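Local coordinates for protein cycloalternan-forming enzyme (Listeria monocytogenes serovar 1/2a, PDB 5F7U) that is a multidomain protein of glycoside hydrolase family 31, built round a TIM barrel whose pocket holds bound glucose units, at residues G596-F610 against Y627-P640. The protein carries 1 engineered substitution. Numbering follows the deposited sequence.
Sequences GIYWSGDQTSTFDSF and YWAWDMAGFTGDYP. With GLC (alpha-D-glucopyranose), chain F; GLC (alpha-D-glucopyranose), chain B.
Ala629 CB lies 3.8 Å from Trp599 CB. Trp599 and Ala629 share a face of the adjacent parallel strands 597-599 and 628-631, and Ile597 CG2 closes on the same methyl. Just past strand 597-599, Ser600 CB approaches Trp628 CZ2 obliquely, 3.7 Å away. Farther out, the Phe610 ring lies nearly parallel to the six-membered ring of Trp630, with planes 9° apart. The rings are slid so far that they barely overlap, and Phe610 CD1 meets Trp630 CH2. Trp630 reaches this helix residue with CG between its backbone N and carbonyl carbon (chi1 66°).

Tyr598 sits in parallel register: its N donates to Tyr627 O and its O accepts from Ala629 N. Ser600 N then donates to Ala629 O. Beyond the strands the loops pair again, through Phe635 N to Gln603 O and Ser605 N to Thr636 O. Ser605 OG gives a short bond of 2.6 Å to Ala633 O, in the carbonyl plane on a lone pair. Arg673 also binds this hydroxyl and Gly634 O.

At the polar edge, Asp602 OD1 accepts from O2 of the chain F glucose at 2.5 Å. Its carboxylate lies only 13° from the plane of the Phe635 ring, whose CZ is 3.3 Å from OD1. One water links Trp599 NE1, Asp602 OD1, Asp631 OD2 and the sugar O3. Asp631 OD1 turns instead to Gln659.

The contact joins neighbouring strands of the barrel across a beta-alpha-beta crossover through helix 607-622. Trp599, Asp602 and Phe635 belong to the glycan pocket. The shared water accepts from Trp599 NE1 and bridges to O3 of the chain F glucose, so side chains from both segments meet the sugar, directly or through water.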
ATOM      1  N   GLY A 596       7.886   8.917  -3.978  1.00 13.99           N
ATOM      2  CA  GLY A 596       7.367   9.461  -2.709  1.00 13.40           C
ATOM      3  C   GLY A 596       6.164   8.753  -2.102  1.00 12.89           C
ATOM      4  O   GLY A 596       5.909   7.571  -2.381  1.00 12.93           O
ATOM      5  N   ILE A 597       5.453   9.476  -1.243  1.00 12.41           N
ATOM      6  CA  ILE A 597       4.353   8.914  -0.442  1.00 12.08           C
ATOM      7  C   ILE A 597       3.056   8.970  -1.246  1.00 11.72           C
ATOM      8  O   ILE A 597       2.847   9.933  -2.006  1.00 11.96           O
ATOM      9  CB  ILE A 597       4.174   9.715   0.883  1.00 12.12           C
ATOM     10  CG1 ILE A 597       5.390   9.483   1.776  1.00 12.39           C
ATOM     11  CG2 ILE A 597       2.888   9.319   1.624  1.00 12.08           C
ATOM     12  CD1 ILE A 597       5.547  10.493   2.888  1.00 12.49           C
ATOM     13  N   TYR A 598       2.201   7.957  -1.083  1.00 11.59           N
ATOM     14  CA  TYR A 598       0.823   8.017  -1.647  1.00 11.53           C
ATOM     15  C   TYR A 598      -0.165   7.917  -0.521  1.00 11.98           C
ATOM     16  O   TYR A 598      -0.027   7.015   0.319  1.00 12.19           O
ATOM     17  CB  TYR A 598       0.592   6.913  -2.720  1.00 11.25           C
ATOM     18  CG  TYR A 598       1.434   7.234  -3.919  1.00 11.25           C
ATOM     19  CD1 TYR A 598       2.801   6.915  -3.924  1.00 11.54           C
ATOM     20  CD2 TYR A 598       0.917   7.980  -4.992  1.00 11.49           C
ATOM     21  CE1 TYR A 598       3.626   7.297  -4.982  1.00 11.73           C
ATOM     22  CE2 TYR A 598       1.742   8.361  -6.051  1.00 11.68           C
ATOM     23  CZ  TYR A 598       3.085   8.020  -6.040  1.00 11.86           C
ATOM     24  OH  TYR A 598       3.901   8.380  -7.101  1.00 11.94           O
ATOM     25  N   TRP A 599      -1.131   8.850  -0.470  1.00 11.94           N
ATOM     26  CA  TRP A 599      -2.228   8.723   0.522  1.00 12.07           C
ATOM     27  C   TRP A 599      -3.532   8.326  -0.141  1.00 12.10           C
ATOM     28  O   TRP A 599      -3.708   8.553  -1.333  1.00 11.93           O
ATOM     29  CB  TRP A 599      -2.370   9.973   1.410  1.00 12.40           C
ATOM     30  CG  TRP A 599      -3.362  11.001   0.943  1.00 12.68           C
ATOM     31  CD1 TRP A 599      -4.626  11.169   1.410  1.00 12.58           C
ATOM     32  CD2 TRP A 599      -3.164  12.013  -0.066  1.00 12.88           C
ATOM     33  NE1 TRP A 599      -5.231  12.232   0.771  1.00 13.18           N
ATOM     34  CE2 TRP A 599      -4.368  12.762  -0.143  1.00 13.21           C
ATOM     35  CE3 TRP A 599      -2.087  12.374  -0.890  1.00 12.93           C
ATOM     36  CZ2 TRP A 599      -4.542  13.842  -1.034  1.00 13.30           C
ATOM     37  CZ3 TRP A 599      -2.238  13.464  -1.762  1.00 13.06           C
ATOM     38  CH2 TRP A 599      -3.482  14.172  -1.842  1.00 13.36           C
ATOM     39  N   SER A 600      -4.425   7.703   0.635  1.00 12.12           N
ATOM     40  CA  SER A 600      -5.637   7.067   0.103  1.00 12.40           C
ATOM     41  C   SER A 600      -6.769   8.028  -0.288  1.00 12.64           C
ATOM     42  O   SER A 600      -7.862   7.594  -0.655  1.00 13.03           O
ATOM     43  CB  SER A 600      -6.115   6.003   1.094  1.00 12.52           C
ATOM     44  OG  SER A 600      -6.623   6.631   2.264  1.00 12.95           O
ATOM     45  N   GLY A 601      -6.510   9.334  -0.248  1.00 12.87           N
ATOM     46  CA  GLY A 601      -7.477  10.293  -0.776  1.00 13.09           C
ATOM     47  C   GLY A 601      -8.605  10.666   0.165  1.00 13.44           C
ATOM     48  O   GLY A 601      -8.439  10.669   1.383  1.00 13.52           O
ATOM     49  N   ASP A 602      -9.767  10.984  -0.411  1.00 13.74           N
ATOM     50  CA  ASP A 602     -10.783  11.772   0.294  1.00 14.28           C
ATOM     51  C   ASP A 602     -11.844  10.839   0.826  1.00 14.88           C
ATOM     52  O   ASP A 602     -12.636  10.300   0.043  1.00 14.97           O
ATOM     53  CB  ASP A 602     -11.440  12.773  -0.667  1.00 14.50           C
ATOM     54  CG  ASP A 602     -10.455  13.808  -1.226  1.00 15.05           C
ATOM     55  OD1 ASP A 602      -9.398  14.053  -0.623  1.00 14.89           O
ATOM     56  OD2 ASP A 602     -10.743  14.383  -2.299  1.00 15.64           O
ATOM     57  N   GLN A 603     -11.850  10.658   2.145  1.00 15.22           N
ATOM     58  CA  GLN A 603     -12.752   9.709   2.806  1.00 16.28           C
ATOM     59  C   GLN A 603     -13.451  10.334   4.013  1.00 17.29           C
ATOM     60  O   GLN A 603     -13.004  11.334   4.579  1.00 18.87           O
ATOM     61  CB  GLN A 603     -12.006   8.423   3.205  1.00 16.69           C
ATOM     62  CG  GLN A 603     -11.287   7.764   2.027  1.00 17.44           C
ATOM     63  CD  GLN A 603     -10.612   6.472   2.416  1.00 18.01           C
ATOM     64  OE1 GLN A 603      -9.408   6.458   2.665  1.00 18.82           O
ATOM     65  NE2 GLN A 603     -11.395   5.397   2.551  1.00 18.14           N
ATOM     66  N   THR A 604     -14.556   9.739   4.422  1.00 17.70           N
ATOM     67  CA  THR A 604     -15.314  10.276   5.563  1.00 17.19           C
ATOM     68  C   THR A 604     -14.872   9.676   6.896  1.00 15.99           C
ATOM     69  O   THR A 604     -14.244   8.612   6.951  1.00 15.55           O
ATOM     70  CB  THR A 604     -16.825  10.060   5.415  1.00 18.20           C
ATOM     71  OG1 THR A 604     -17.070   8.675   5.173  1.00 19.39           O
ATOM     72  CG2 THR A 604     -17.402  10.873   4.266  1.00 19.35           C
ATOM     73  N   SER A 605     -15.221  10.366   7.974  1.00 14.91           N
ATOM     74  CA  SER A 605     -14.867   9.924   9.334  1.00 14.33           C
ATOM     75  C   SER A 605     -15.842   8.862   9.831  1.00 14.27           C
ATOM     76  O   SER A 605     -16.646   9.094  10.753  1.00 14.32           O
ATOM     77  CB  SER A 605     -14.797  11.125  10.282  1.00 14.21           C
ATOM     78  OG  SER A 605     -13.700  11.951   9.898  1.00 13.81           O
ATOM     79  N   THR A 606     -15.748   7.681   9.233  1.00 13.56           N
ATOM     80  CA  THR A 606     -16.575   6.544   9.660  1.00 13.76           C
ATOM     81  C   THR A 606     -15.739   5.265   9.717  1.00 13.49           C
ATOM     82  O   THR A 606     -14.668   5.193   9.108  1.00 13.45           O
ATOM     83  CB  THR A 606     -17.752   6.264   8.701  1.00 13.99           C
ATOM     84  OG1 THR A 606     -17.226   5.826   7.448  1.00 13.72           O
ATOM     85  CG2 THR A 606     -18.620   7.496   8.483  1.00 14.22           C
ATOM     86  N   PHE A 607     -16.268   4.256  10.418  1.00 13.84           N
ATOM     87  CA  PHE A 607     -15.618   2.943  10.445  1.00 13.83           C
ATOM     88  C   PHE A 607     -15.653   2.266   9.075  1.00 13.95           C
ATOM     89  O   PHE A 607     -14.694   1.605   8.690  1.00 13.36           O
ATOM     90  CB  PHE A 607     -16.219   2.058  11.537  1.00 14.10           C
ATOM     91  CG  PHE A 607     -15.589   2.262  12.880  1.00 14.20           C
ATOM     92  CD1 PHE A 607     -14.383   1.639  13.187  1.00 14.15           C
ATOM     93  CD2 PHE A 607     -16.180   3.092  13.843  1.00 14.56           C
ATOM     94  CE1 PHE A 607     -13.785   1.816  14.430  1.00 14.20           C
ATOM     95  CE2 PHE A 607     -15.582   3.273  15.099  1.00 14.77           C
ATOM     96  CZ  PHE A 607     -14.380   2.631  15.377  1.00 14.48           C
ATOM     97  N   ASP A 608     -16.745   2.441   8.327  1.00 14.87           N
ATOM     98  CA  ASP A 608     -16.781   1.921   6.948  1.00 15.65           C
ATOM     99  C   ASP A 608     -15.628   2.489   6.103  1.00 14.79           C
ATOM    100  O   ASP A 608     -14.969   1.759   5.336  1.00 13.87           O
ATOM    101  CB  ASP A 608     -18.149   2.210   6.295  1.00 17.64           C
ATOM    102  CG  ASP A 608     -19.249   1.249   6.744  1.00 20.83           C
ATOM    103  OD1 ASP A 608     -18.982   0.217   7.400  1.00 22.68           O
ATOM    104  OD2 ASP A 608     -20.427   1.527   6.437  1.00 23.08           O
ATOM    105  N   SER A 609     -15.364   3.785   6.245  1.00 14.32           N
ATOM    106  CA  SER A 609     -14.254   4.392   5.505  1.00 14.01           C
ATOM    107  C   SER A 609     -12.903   3.861   5.983  1.00 13.11           C
ATOM    108  O   SER A 609     -12.026   3.621   5.171  1.00 13.05           O
ATOM    109  CB  SER A 609     -14.260   5.927   5.597  1.00 14.72           C
ATOM    110  OG  SER A 609     -15.474   6.423   5.032  1.00 17.36           O
ATOM    111  N   PHE A 610     -12.765   3.693   7.297  1.00 12.76           N
ATOM    112  CA  PHE A 610     -11.537   3.131   7.910  1.00 12.17           C
ATOM    113  C   PHE A 610     -11.284   1.758   7.278  1.00 11.96           C
ATOM    114  O   PHE A 610     -10.156   1.475   6.840  1.00 11.47           O
ATOM    115  CB  PHE A 610     -11.783   3.042   9.424  1.00 12.26           C
ATOM    116  CG  PHE A 610     -10.607   2.578  10.274  1.00 12.36           C
ATOM    117  CD1 PHE A 610      -9.312   2.401   9.781  1.00 12.05           C
ATOM    118  CD2 PHE A 610     -10.844   2.386  11.651  1.00 12.75           C
ATOM    119  CE1 PHE A 610      -8.278   1.991  10.630  1.00 12.26           C
ATOM    120  CE2 PHE A 610      -9.816   1.984  12.513  1.00 12.84           C
ATOM    121  CZ  PHE A 610      -8.525   1.797  11.996  1.00 12.56           C
ATOM    122  N   TYR A 627       5.096   3.040   0.576  1.00 11.92           N
ATOM    123  CA  TYR A 627       5.080   4.244   1.428  1.00 11.66           C
ATOM    124  C   TYR A 627       3.711   4.882   1.328  1.00 11.56           C
ATOM    125  O   TYR A 627       3.513   5.887   0.624  1.00 11.64           O
ATOM    126  CB  TYR A 627       6.172   5.230   1.030  1.00 11.86           C
ATOM    127  CG  TYR A 627       7.600   4.710   1.166  1.00 12.03           C
ATOM    128  CD1 TYR A 627       7.911   3.518   1.875  1.00 12.12           C
ATOM    129  CD2 TYR A 627       8.646   5.415   0.567  1.00 12.25           C
ATOM    130  CE1 TYR A 627       9.234   3.074   1.965  1.00 12.48           C
ATOM    131  CE2 TYR A 627       9.964   4.993   0.671  1.00 12.59           C
ATOM    132  CZ  TYR A 627      10.257   3.827   1.362  1.00 12.78           C
ATOM    133  OH  TYR A 627      11.584   3.417   1.424  1.00 13.27           O
ATOM    134  N   TRP A 628       2.767   4.258   2.028  1.00 11.34           N
ATOM    135  CA  TRP A 628       1.348   4.567   1.893  1.00 11.04           C
ATOM    136  C   TRP A 628       0.824   5.228   3.173  1.00 11.26           C
ATOM    137  O   TRP A 628       1.145   4.788   4.284  1.00 11.13           O
ATOM    138  CB  TRP A 628       0.587   3.280   1.557  1.00 10.92           C
ATOM    139  CG  TRP A 628      -0.926   3.421   1.538  1.00 10.67           C
ATOM    140  CD1 TRP A 628      -1.721   3.666   0.447  1.00 10.36           C
ATOM    141  CD2 TRP A 628      -1.805   3.302   2.656  1.00 10.53           C
ATOM    142  NE1 TRP A 628      -3.030   3.729   0.817  1.00 10.24           N
ATOM    143  CE2 TRP A 628      -3.116   3.514   2.173  1.00 10.57           C
ATOM    144  CE3 TRP A 628      -1.612   3.030   4.031  1.00 10.84           C
ATOM    145  CZ2 TRP A 628      -4.240   3.438   2.997  1.00 10.53           C
ATOM    146  CZ3 TRP A 628      -2.731   3.002   4.874  1.00 10.72           C
ATOM    147  CH2 TRP A 628      -4.030   3.179   4.344  1.00 10.88           C
ATOM    148  N   ALA A 629      -0.009   6.257   2.981  1.00 11.56           N
ATOM    149  CA  ALA A 629      -0.641   6.996   4.075  1.00 11.77           C
ATOM    150  C   ALA A 629      -2.145   7.002   3.901  1.00 12.02           C
ATOM    151  O   ALA A 629      -2.657   6.718   2.825  1.00 11.70           O
ATOM    152  CB  ALA A 629      -0.163   8.442   4.084  1.00 11.99           C
ATOM    153  N   TRP A 630      -2.829   7.415   4.962  1.00 12.06           N
ATOM    154  CA  TRP A 630      -4.249   7.762   4.884  1.00 12.48           C
ATOM    155  C   TRP A 630      -4.496   8.918   5.837  1.00 12.79           C
ATOM    156  O   TRP A 630      -3.671   9.172   6.723  1.00 12.94           O
ATOM    157  CB  TRP A 630      -5.138   6.544   5.211  1.00 12.68           C
ATOM    158  CG  TRP A 630      -5.046   6.048   6.649  1.00 13.00           C
ATOM    159  CD1 TRP A 630      -3.908   5.624   7.313  1.00 13.44           C
ATOM    160  CD2 TRP A 630      -6.126   5.900   7.573  1.00 13.45           C
ATOM    161  NE1 TRP A 630      -4.224   5.248   8.606  1.00 13.75           N
ATOM    162  CE2 TRP A 630      -5.575   5.390   8.791  1.00 13.59           C
ATOM    163  CE3 TRP A 630      -7.506   6.130   7.497  1.00 13.39           C
ATOM    164  CZ2 TRP A 630      -6.369   5.133   9.936  1.00 13.84           C
ATOM    165  CZ3 TRP A 630      -8.310   5.852   8.638  1.00 13.67           C
ATOM    166  CH2 TRP A 630      -7.726   5.369   9.836  1.00 13.69           C
ATOM    167  N   ASP A 631      -5.607   9.635   5.641  1.00 12.71           N
ATOM    168  CA  ASP A 631      -6.028  10.655   6.598  1.00 12.91           C
ATOM    169  C   ASP A 631      -6.631   9.926   7.804  1.00 12.86           C
ATOM    170  O   ASP A 631      -7.759   9.459   7.716  1.00 13.12           O
ATOM    171  CB  ASP A 631      -7.102  11.586   5.976  1.00 13.13           C
ATOM    172  CG  ASP A 631      -6.646  12.269   4.674  1.00 13.24           C
ATOM    173  OD1 ASP A 631      -5.447  12.462   4.448  1.00 13.09           O
ATOM    174  OD2 ASP A 631      -7.526  12.641   3.868  1.00 13.44           O
ATOM    175  N   MET A 632      -5.878   9.790   8.897  1.00 12.74           N
ATOM    176  CA  MET A 632      -6.341   8.960  10.019  1.00 12.92           C
ATOM    177  C   MET A 632      -7.687   9.474  10.538  1.00 12.81           C
ATOM    178  O   MET A 632      -7.866  10.681  10.740  1.00 12.45           O
ATOM    179  CB  MET A 632      -5.284   8.849  11.134  1.00 14.14           C
ATOM    180  CG  MET A 632      -4.772  10.166  11.686  1.00 14.91           C
ATOM    181  SD  MET A 632      -4.093   9.928  13.345  1.00 16.40           S
ATOM    182  CE  MET A 632      -5.625  10.009  14.250  1.00 16.81           C
ATOM    183  N   ALA A 633      -8.637   8.549  10.683  1.00 12.61           N
ATOM    184  CA  ALA A 633     -10.008   8.854  11.133  1.00 12.88           C
ATOM    185  C   ALA A 633     -10.857   9.656  10.154  1.00 12.96           C
ATOM    186  O   ALA A 633     -11.927  10.099  10.535  1.00 13.07           O
ATOM    187  CB  ALA A 633     -10.019   9.492  12.532  1.00 12.92           C
ATOM    188  N   GLY A 634     -10.389   9.817   8.909  1.00 12.98           N
ATOM    189  CA  GLY A 634     -11.154  10.501   7.832  1.00 12.81           C
ATOM    190  C   GLY A 634     -10.971  12.005   7.895  1.00 13.35           C
ATOM    191  O   GLY A 634     -10.778  12.561   8.979  1.00 13.33           O
ATOM    192  N   PHE A 635     -11.029  12.681   6.744  1.00 13.66           N
ATOM    193  CA  PHE A 635     -10.736  14.124   6.741  1.00 14.36           C
ATOM    194  C   PHE A 635     -11.993  14.999   6.673  1.00 15.35           C
ATOM    195  O   PHE A 635     -11.919  16.218   6.832  1.00 15.05           O
ATOM    196  CB  PHE A 635      -9.688  14.495   5.676  1.00 13.89           C
ATOM    197  CG  PHE A 635     -10.244  14.861   4.303  1.00 14.26           C
ATOM    198  CD1 PHE A 635     -11.296  14.144   3.688  1.00 14.48           C
ATOM    199  CD2 PHE A 635      -9.653  15.910   3.588  1.00 14.29           C
ATOM    200  CE1 PHE A 635     -11.765  14.525   2.419  1.00 14.84           C
ATOM    201  CE2 PHE A 635     -10.104  16.268   2.307  1.00 14.53           C
ATOM    202  CZ  PHE A 635     -11.165  15.580   1.730  1.00 14.62           C
ATOM    203  N   THR A 636     -13.138  14.364   6.444  1.00 16.49           N
ATOM    204  CA  THR A 636     -14.397  15.101   6.281  1.00 18.27           C
ATOM    205  C   THR A 636     -15.583  14.290   6.806  1.00 18.79           C
ATOM    206  O   THR A 636     -15.416  13.164   7.242  1.00 17.22           O
ATOM    207  CB  THR A 636     -14.609  15.529   4.804  1.00 19.27           C
ATOM    208  OG1 THR A 636     -15.616  16.557   4.754  1.00 21.72           O
ATOM    209  CG2 THR A 636     -14.974  14.356   3.903  1.00 19.37           C
ATOM    210  N   GLY A 637     -16.772  14.893   6.757  1.00 20.39           N
ATOM    211  CA  GLY A 637     -17.958  14.318   7.353  1.00 21.96           C
ATOM    212  C   GLY A 637     -18.049  14.815   8.771  1.00 23.31           C
ATOM    213  O   GLY A 637     -17.220  15.632   9.209  1.00 25.75           O
ATOM    214  N   ASP A 638     -19.023  14.302   9.507  1.00 23.03           N
ATOM    215  CA  ASP A 638     -19.165  14.655  10.917  1.00 23.15           C
ATOM    216  C   ASP A 638     -17.891  14.246  11.656  1.00 20.91           C
ATOM    217  O   ASP A 638     -17.232  13.252  11.287  1.00 20.08           O
ATOM    218  CB  ASP A 638     -20.397  13.981  11.520  1.00 25.83           C
ATOM    219  CG  ASP A 638     -21.717  14.563  10.985  1.00 28.25           C
ATOM    220  OD1 ASP A 638     -21.756  15.738  10.546  1.00 29.93           O
ATOM    221  OD2 ASP A 638     -22.726  13.835  11.035  1.00 29.99           O
ATOM    222  N   TYR A 639     -17.533  15.029  12.672  1.00 19.53           N
ATOM    223  CA  TYR A 639     -16.258  14.843  13.358  1.00 17.91           C
ATOM    224  C   TYR A 639     -16.207  13.424  13.924  1.00 17.21           C
ATOM    225  O   TYR A 639     -17.227  12.925  14.428  1.00 17.63           O
ATOM    226  CB  TYR A 639     -16.086  15.890  14.475  1.00 17.82           C
ATOM    227  CG  TYR A 639     -14.642  15.988  14.873  1.00 17.37           C
ATOM    228  CD1 TYR A 639     -13.761  16.788  14.138  1.00 16.85           C
ATOM    229  CD2 TYR A 639     -14.137  15.222  15.920  1.00 16.98           C
ATOM    230  CE1 TYR A 639     -12.414  16.837  14.455  1.00 16.61           C
ATOM    231  CE2 TYR A 639     -12.781  15.270  16.253  1.00 16.83           C
ATOM    232  CZ  TYR A 639     -11.933  16.082  15.518  1.00 16.39           C
ATOM    233  OH  TYR A 639     -10.591  16.121  15.828  1.00 15.85           O
ATOM    234  N   PRO A 640     -15.031  12.747  13.837  1.00 16.22           N
ATOM    235  CA  PRO A 640     -15.022  11.345  14.300  1.00 15.81           C
ATOM    236  C   PRO A 640     -15.401  11.235  15.764  1.00 16.12           C
ATOM    237  O   PRO A 640     -15.149  12.163  16.550  1.00 16.85           O
ATOM    238  CB  PRO A 640     -13.564  10.904  14.089  1.00 15.26           C
ATOM    239  CG  PRO A 640     -12.796  12.174  13.881  1.00 15.50           C
ATOM    240  CD  PRO A 640     -13.761  13.114  13.207  1.00 15.47           C
TER
HETATM  241  C1  GLC F   2      -8.101  17.460  -2.572  1.00 24.23           C
HETATM  242  C2  GLC F   2      -7.285  16.557  -1.622  1.00 22.22           C
HETATM  243  C3  GLC F   2      -7.449  16.938  -0.137  1.00 21.59           C
HETATM  244  C4  GLC F   2      -7.168  18.436   0.064  1.00 21.87           C
HETATM  245  C5  GLC F   2      -7.865  19.289  -1.006  1.00 23.14           C
HETATM  246  C6  GLC F   2      -7.490  20.761  -0.949  1.00 23.44           C
HETATM  247  O2  GLC F   2      -7.534  15.177  -1.908  1.00 22.18           O
HETATM  248  O3  GLC F   2      -6.554  16.185   0.701  1.00 19.32           O
HETATM  249  O4  GLC F   2      -7.613  18.850   1.369  1.00 19.95           O
HETATM  250  O5  GLC F   2      -7.659  18.815  -2.353  1.00 23.37           O
HETATM  251  O6  GLC F   2      -8.364  21.430  -1.879  1.00 24.60           O
HETATM  252  C1  GLC B   1     -13.110  18.010  -4.596  1.00 38.74           C
HETATM  253  C2  GLC B   1     -11.858  17.631  -5.398  1.00 36.33           C
HETATM  254  C3  GLC B   1     -10.805  16.951  -4.512  1.00 33.93           C
HETATM  255  C4  GLC B   1     -10.408  17.857  -3.339  1.00 32.96           C
HETATM  256  C5  GLC B   1     -11.706  18.229  -2.586  1.00 36.21           C
HETATM  257  C6  GLC B   1     -11.491  19.213  -1.445  1.00 36.33           C
HETATM  258  O1  GLC B   1     -13.848  16.833  -4.242  1.00 43.14           O
HETATM  259  O2  GLC B   1     -12.232  16.750  -6.457  1.00 35.20           O
HETATM  260  O3  GLC B   1      -9.678  16.593  -5.310  1.00 33.34           O
HETATM  261  O4  GLC B   1      -9.516  17.187  -2.418  1.00 27.21           O
HETATM  262  O5  GLC B   1     -12.766  18.759  -3.414  1.00 38.79           O
HETATM  263  O6  GLC B   1     -11.615  18.414  -0.271  1.00 36.91           O
HETATM  264  O   HOH W   1      -7.541  13.886   1.432  1.00 14.28           O
HETATM  265  O   HOH W   2      -7.135   9.117   3.330  1.00 14.89           O
HETATM  266  O   HOH W   3      -9.981  11.282   4.323  1.00 12.32           O
HETATM  267  O   HOH W   4     -18.534  11.065  10.037  1.00 26.93           O